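Local coordinates for protein 3-phosphoshikimate 1-carboxyvinyltransferase (Streptomyces sviceus, PDB 7M0O) that probably transfers the enolpyruvyl group of phosphoenolpyruvate to the 5-hydroxyl of shikimate-3-phosphate, a late step on the way to chorismate, at residues 105-117 with 124-136. Numbering follows the deposited sequence.
Sequences RRRPLLPLSRALR and RHEEAEGHHPLTV. With K (potassium ion), chain C.
Leu109 N, at the N-cap position of the helix that begins at Leu110, donates to Gly130 O (2.8 Å), tying the helix start to the type II turn Ala128-His131. Gly130 has a positive phi (97°), and its CA lies against Leu110 CD1; a CB here would press on both Leu110 and Pro108. The next residue shows how one imidazole can be used on edge and face together: His131 ND1 donates its N-H to Arg105 O (2.8 Å) in the carbonyl plane, while Pro108 CB sits over the centre of the ring in a CH-pi contact, 3.6 Å from its centroid. A water that accepts from His132 N lies within hydrogen-bonding distance of Arg105 O and Arg107 O. Deeper in, Leu109 CD2 reaches His132 CD2 (3.7 Å) because chi1 of 56° sets CG between the backbone N and the carbonyl carbon.

Along the helix, Ser113 OG and His125 NE2 share a hydrogen bond of 2.9 Å at the ring edge. The other ring nitrogen, His125 ND1, donates to His131 O, so both nitrogens are engaged and the ring's rotation is fixed. Arg117, bent at chi3 (-72°), anchors NE on Ser113 O and sends NH1 to the syn lone pair of Glu129 OE1 (2.9 Å) in a salt bridge, with His125 NE2 over one guanidinium face. An alanine in place of Arg117 would probably leave the Glu129 carboxylate without its cationic mate and the turn less firmly tied to the helix. Arg117 O, with Asp118 O, binds the potassium ion. The hairpin of strands 122-125 and 134-139, an antiparallel pair at one edge of a four-stranded mixed sheet in this EPSP synthase family fold, is thus fastened at its loop to helix 110-118.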
# COMPACT_ATOMS: atom_id res chain seq x y z
N ARG A 105 -2.65 11.55 -18.31
CA ARG A 105 -2.14 11.17 -19.62
C ARG A 105 -0.62 11.18 -19.65
O ARG A 105 -0.01 10.42 -20.40
CB ARG A 105 -2.68 12.09 -20.72
CG ARG A 105 -4.18 11.95 -21.06
CD ARG A 105 -4.56 12.89 -22.19
NE ARG A 105 -6.00 12.95 -22.42
CZ ARG A 105 -6.73 14.06 -22.40
NH1 ARG A 105 -6.14 15.22 -22.16
NH2 ARG A 105 -8.04 14.00 -22.63
N ARG A 106 0.00 12.03 -18.83
CA ARG A 106 1.45 12.14 -18.85
C ARG A 106 2.15 10.96 -18.18
O ARG A 106 3.38 10.88 -18.25
CB ARG A 106 1.86 13.45 -18.17
CG ARG A 106 1.37 14.70 -18.92
CD ARG A 106 2.03 15.97 -18.35
NE ARG A 106 1.26 16.55 -17.25
CZ ARG A 106 1.09 17.85 -17.06
NH1 ARG A 106 1.64 18.73 -17.90
NH2 ARG A 106 0.37 18.29 -16.02
N ARG A 107 1.41 10.03 -17.56
CA ARG A 107 1.99 8.87 -16.89
C ARG A 107 1.77 7.63 -17.74
O ARG A 107 0.70 7.01 -17.67
CB ARG A 107 1.37 8.68 -15.49
CG ARG A 107 1.69 9.83 -14.52
CD ARG A 107 1.19 9.51 -13.12
NE ARG A 107 1.68 8.21 -12.67
CZ ARG A 107 1.39 7.66 -11.50
NH1 ARG A 107 0.60 8.29 -10.64
NH2 ARG A 107 1.89 6.47 -11.18
N PRO A 108 2.74 7.21 -18.56
CA PRO A 108 2.51 6.06 -19.44
C PRO A 108 2.51 4.75 -18.67
O PRO A 108 2.85 4.67 -17.49
CB PRO A 108 3.67 6.13 -20.43
CG PRO A 108 4.77 6.79 -19.66
CD PRO A 108 4.08 7.79 -18.74
N LEU A 109 2.13 3.70 -19.39
CA LEU A 109 2.05 2.34 -18.87
C LEU A 109 2.60 1.35 -19.89
O LEU A 109 2.07 0.25 -20.08
CB LEU A 109 0.62 1.98 -18.49
CG LEU A 109 -0.42 2.13 -19.62
CD1 LEU A 109 -1.40 0.96 -19.63
CD2 LEU A 109 -1.19 3.44 -19.48
N LEU A 110 3.70 1.72 -20.56
CA LEU A 110 4.18 0.93 -21.70
C LEU A 110 4.53 -0.52 -21.37
O LEU A 110 4.20 -1.40 -22.19
CB LEU A 110 5.37 1.63 -22.36
CG LEU A 110 5.80 0.99 -23.68
CD1 LEU A 110 4.62 0.90 -24.69
CD2 LEU A 110 6.96 1.76 -24.27
N PRO A 111 5.18 -0.85 -20.25
CA PRO A 111 5.42 -2.28 -19.98
C PRO A 111 4.15 -3.11 -19.98
O PRO A 111 4.15 -4.25 -20.47
CB PRO A 111 6.11 -2.27 -18.61
CG PRO A 111 6.77 -0.94 -18.54
CD PRO A 111 5.85 0.01 -19.25
N LEU A 112 3.06 -2.56 -19.44
CA LEU A 112 1.80 -3.29 -19.40
C LEU A 112 1.18 -3.38 -20.79
O LEU A 112 0.70 -4.45 -21.20
CB LEU A 112 0.84 -2.61 -18.43
CG LEU A 112 -0.54 -3.26 -18.35
CD1 LEU A 112 -0.44 -4.74 -17.95
CD2 LEU A 112 -1.38 -2.47 -17.36
N SER A 113 1.17 -2.28 -21.54
CA SER A 113 0.52 -2.33 -22.85
C SER A 113 1.35 -3.14 -23.84
O SER A 113 0.79 -3.74 -24.77
CB SER A 113 0.24 -0.92 -23.37
OG SER A 113 1.42 -0.32 -23.86
N ARG A 114 2.67 -3.16 -23.67
CA ARG A 114 3.50 -4.02 -24.51
C ARG A 114 3.24 -5.49 -24.22
O ARG A 114 3.17 -6.31 -25.14
CB ARG A 114 4.98 -3.68 -24.31
CG ARG A 114 5.96 -4.63 -24.98
CD ARG A 114 7.00 -5.08 -23.97
NE ARG A 114 6.33 -5.62 -22.79
CZ ARG A 114 6.74 -5.44 -21.54
NH1 ARG A 114 7.83 -4.75 -21.27
NH2 ARG A 114 6.05 -5.98 -20.56
N ALA A 115 3.08 -5.84 -22.94
CA ALA A 115 2.79 -7.22 -22.56
C ALA A 115 1.41 -7.65 -23.06
O ALA A 115 1.26 -8.79 -23.51
CB ALA A 115 2.90 -7.36 -21.04
N LEU A 116 0.41 -6.77 -23.00
CA LEU A 116 -0.93 -7.13 -23.47
C LEU A 116 -0.92 -7.39 -24.98
O LEU A 116 -1.60 -8.30 -25.46
CB LEU A 116 -1.94 -6.04 -23.13
CG LEU A 116 -2.32 -5.93 -21.65
CD1 LEU A 116 -3.19 -4.67 -21.38
CD2 LEU A 116 -3.05 -7.18 -21.17
N ARG A 117 -0.19 -6.56 -25.72
CA ARG A 117 -0.08 -6.75 -27.16
C ARG A 117 0.77 -7.97 -27.52
O ARG A 117 0.46 -8.69 -28.48
CB ARG A 117 0.45 -5.47 -27.81
CG ARG A 117 -0.62 -4.35 -27.78
CD ARG A 117 -0.05 -3.06 -28.34
NE ARG A 117 0.92 -2.45 -27.43
CZ ARG A 117 1.62 -1.35 -27.71
NH1 ARG A 117 1.44 -0.74 -28.88
NH2 ARG A 117 2.47 -0.85 -26.82
N ARG A 124 -4.47 -0.08 -29.04
CA ARG A 124 -3.89 0.98 -29.84
C ARG A 124 -3.80 2.25 -29.00
O ARG A 124 -4.79 2.69 -28.41
CB ARG A 124 -4.73 1.23 -31.10
CG ARG A 124 -4.86 -0.01 -31.96
CD ARG A 124 -5.72 0.22 -33.19
NE ARG A 124 -6.32 -1.03 -33.66
CZ ARG A 124 -7.19 -1.09 -34.67
NH1 ARG A 124 -7.54 0.02 -35.30
NH2 ARG A 124 -7.71 -2.25 -35.04
N HIS A 125 -2.60 2.81 -28.94
CA HIS A 125 -2.40 4.13 -28.34
C HIS A 125 -2.75 5.19 -29.38
O HIS A 125 -2.20 5.19 -30.49
CB HIS A 125 -0.96 4.28 -27.87
CG HIS A 125 -0.60 3.35 -26.74
ND1 HIS A 125 -0.91 3.64 -25.43
CD2 HIS A 125 0.02 2.15 -26.74
CE1 HIS A 125 -0.48 2.65 -24.66
NE2 HIS A 125 0.10 1.74 -25.43
N GLU A 126 -3.69 6.08 -29.03
CA GLU A 126 -4.14 7.09 -29.98
C GLU A 126 -3.18 8.26 -30.11
O GLU A 126 -3.23 8.96 -31.14
CB GLU A 126 -5.52 7.62 -29.59
CG GLU A 126 -6.58 6.52 -29.36
CD GLU A 126 -7.03 5.86 -30.64
OE1 GLU A 126 -6.74 6.40 -31.72
OE2 GLU A 126 -7.68 4.79 -30.56
N GLU A 127 -2.32 8.50 -29.10
CA GLU A 127 -1.33 9.57 -29.14
C GLU A 127 0.04 8.90 -29.04
O GLU A 127 0.36 8.07 -29.89
CB GLU A 127 -1.64 10.65 -28.10
CG GLU A 127 -2.96 11.39 -28.41
CD GLU A 127 -3.48 12.30 -27.28
OE1 GLU A 127 -2.68 12.76 -26.43
OE2 GLU A 127 -4.70 12.55 -27.24
N ALA A 128 0.86 9.22 -28.05
CA ALA A 128 2.19 8.61 -27.96
C ALA A 128 2.10 7.18 -27.45
O ALA A 128 1.18 6.83 -26.70
CB ALA A 128 3.11 9.42 -27.04
N GLU A 129 3.06 6.34 -27.86
CA GLU A 129 3.12 4.96 -27.37
C GLU A 129 3.22 4.94 -25.85
O GLU A 129 4.04 5.64 -25.26
CB GLU A 129 4.33 4.23 -27.96
CG GLU A 129 4.13 3.72 -29.35
CD GLU A 129 3.02 2.69 -29.45
OE1 GLU A 129 3.29 1.49 -29.26
OE2 GLU A 129 1.89 3.11 -29.76
N GLY A 130 2.39 4.10 -25.23
CA GLY A 130 2.41 3.92 -23.79
C GLY A 130 1.38 4.73 -23.02
O GLY A 130 1.10 4.41 -21.86
N HIS A 131 0.80 5.76 -23.64
CA HIS A 131 -0.04 6.73 -22.94
C HIS A 131 -1.52 6.53 -23.25
O HIS A 131 -1.89 6.06 -24.33
CB HIS A 131 0.35 8.16 -23.33
CG HIS A 131 1.75 8.53 -22.97
ND1 HIS A 131 2.04 9.44 -21.98
CD2 HIS A 131 2.95 8.14 -23.48
CE1 HIS A 131 3.35 9.57 -21.87
NE2 HIS A 131 3.93 8.80 -22.78
N HIS A 132 -2.36 6.90 -22.30
CA HIS A 132 -3.74 7.26 -22.61
C HIS A 132 -3.77 8.53 -23.46
O HIS A 132 -2.91 9.40 -23.32
CB HIS A 132 -4.54 7.47 -21.32
CG HIS A 132 -4.86 6.20 -20.60
ND1 HIS A 132 -5.93 5.41 -20.95
CD2 HIS A 132 -4.23 5.56 -19.59
CE1 HIS A 132 -5.96 4.34 -20.16
NE2 HIS A 132 -4.94 4.41 -19.33
N PRO A 133 -4.77 8.68 -24.35
CA PRO A 133 -5.89 7.76 -24.59
C PRO A 133 -5.46 6.50 -25.35
O PRO A 133 -4.50 6.52 -26.12
CB PRO A 133 -6.86 8.62 -25.42
CG PRO A 133 -6.00 9.64 -26.07
CD PRO A 133 -4.91 9.94 -25.09
N LEU A 134 -6.17 5.41 -25.09
CA LEU A 134 -5.90 4.16 -25.79
C LEU A 134 -7.20 3.40 -25.97
O LEU A 134 -8.15 3.56 -25.19
CB LEU A 134 -4.87 3.30 -25.05
CG LEU A 134 -5.20 2.95 -23.60
CD1 LEU A 134 -5.97 1.62 -23.55
CD2 LEU A 134 -3.93 2.86 -22.78
N THR A 135 -7.23 2.55 -26.98
CA THR A 135 -8.45 1.84 -27.36
C THR A 135 -8.18 0.34 -27.37
O THR A 135 -7.22 -0.10 -28.00
CB THR A 135 -8.93 2.34 -28.72
OG1 THR A 135 -9.24 3.74 -28.62
CG2 THR A 135 -10.16 1.58 -29.19
N VAL A 136 -9.01 -0.42 -26.67
CA VAL A 136 -8.93 -1.89 -26.64
C VAL A 136 -10.11 -2.48 -27.40
O VAL A 136 -11.26 -2.35 -26.97
CB VAL A 136 -8.90 -2.45 -25.21
CG1 VAL A 136 -8.76 -3.98 -25.25
CG2 VAL A 136 -7.81 -1.79 -24.37
K K C . 1.34 -11.02 -30.13
O HOH W 1 -1.13 7.68 -19.81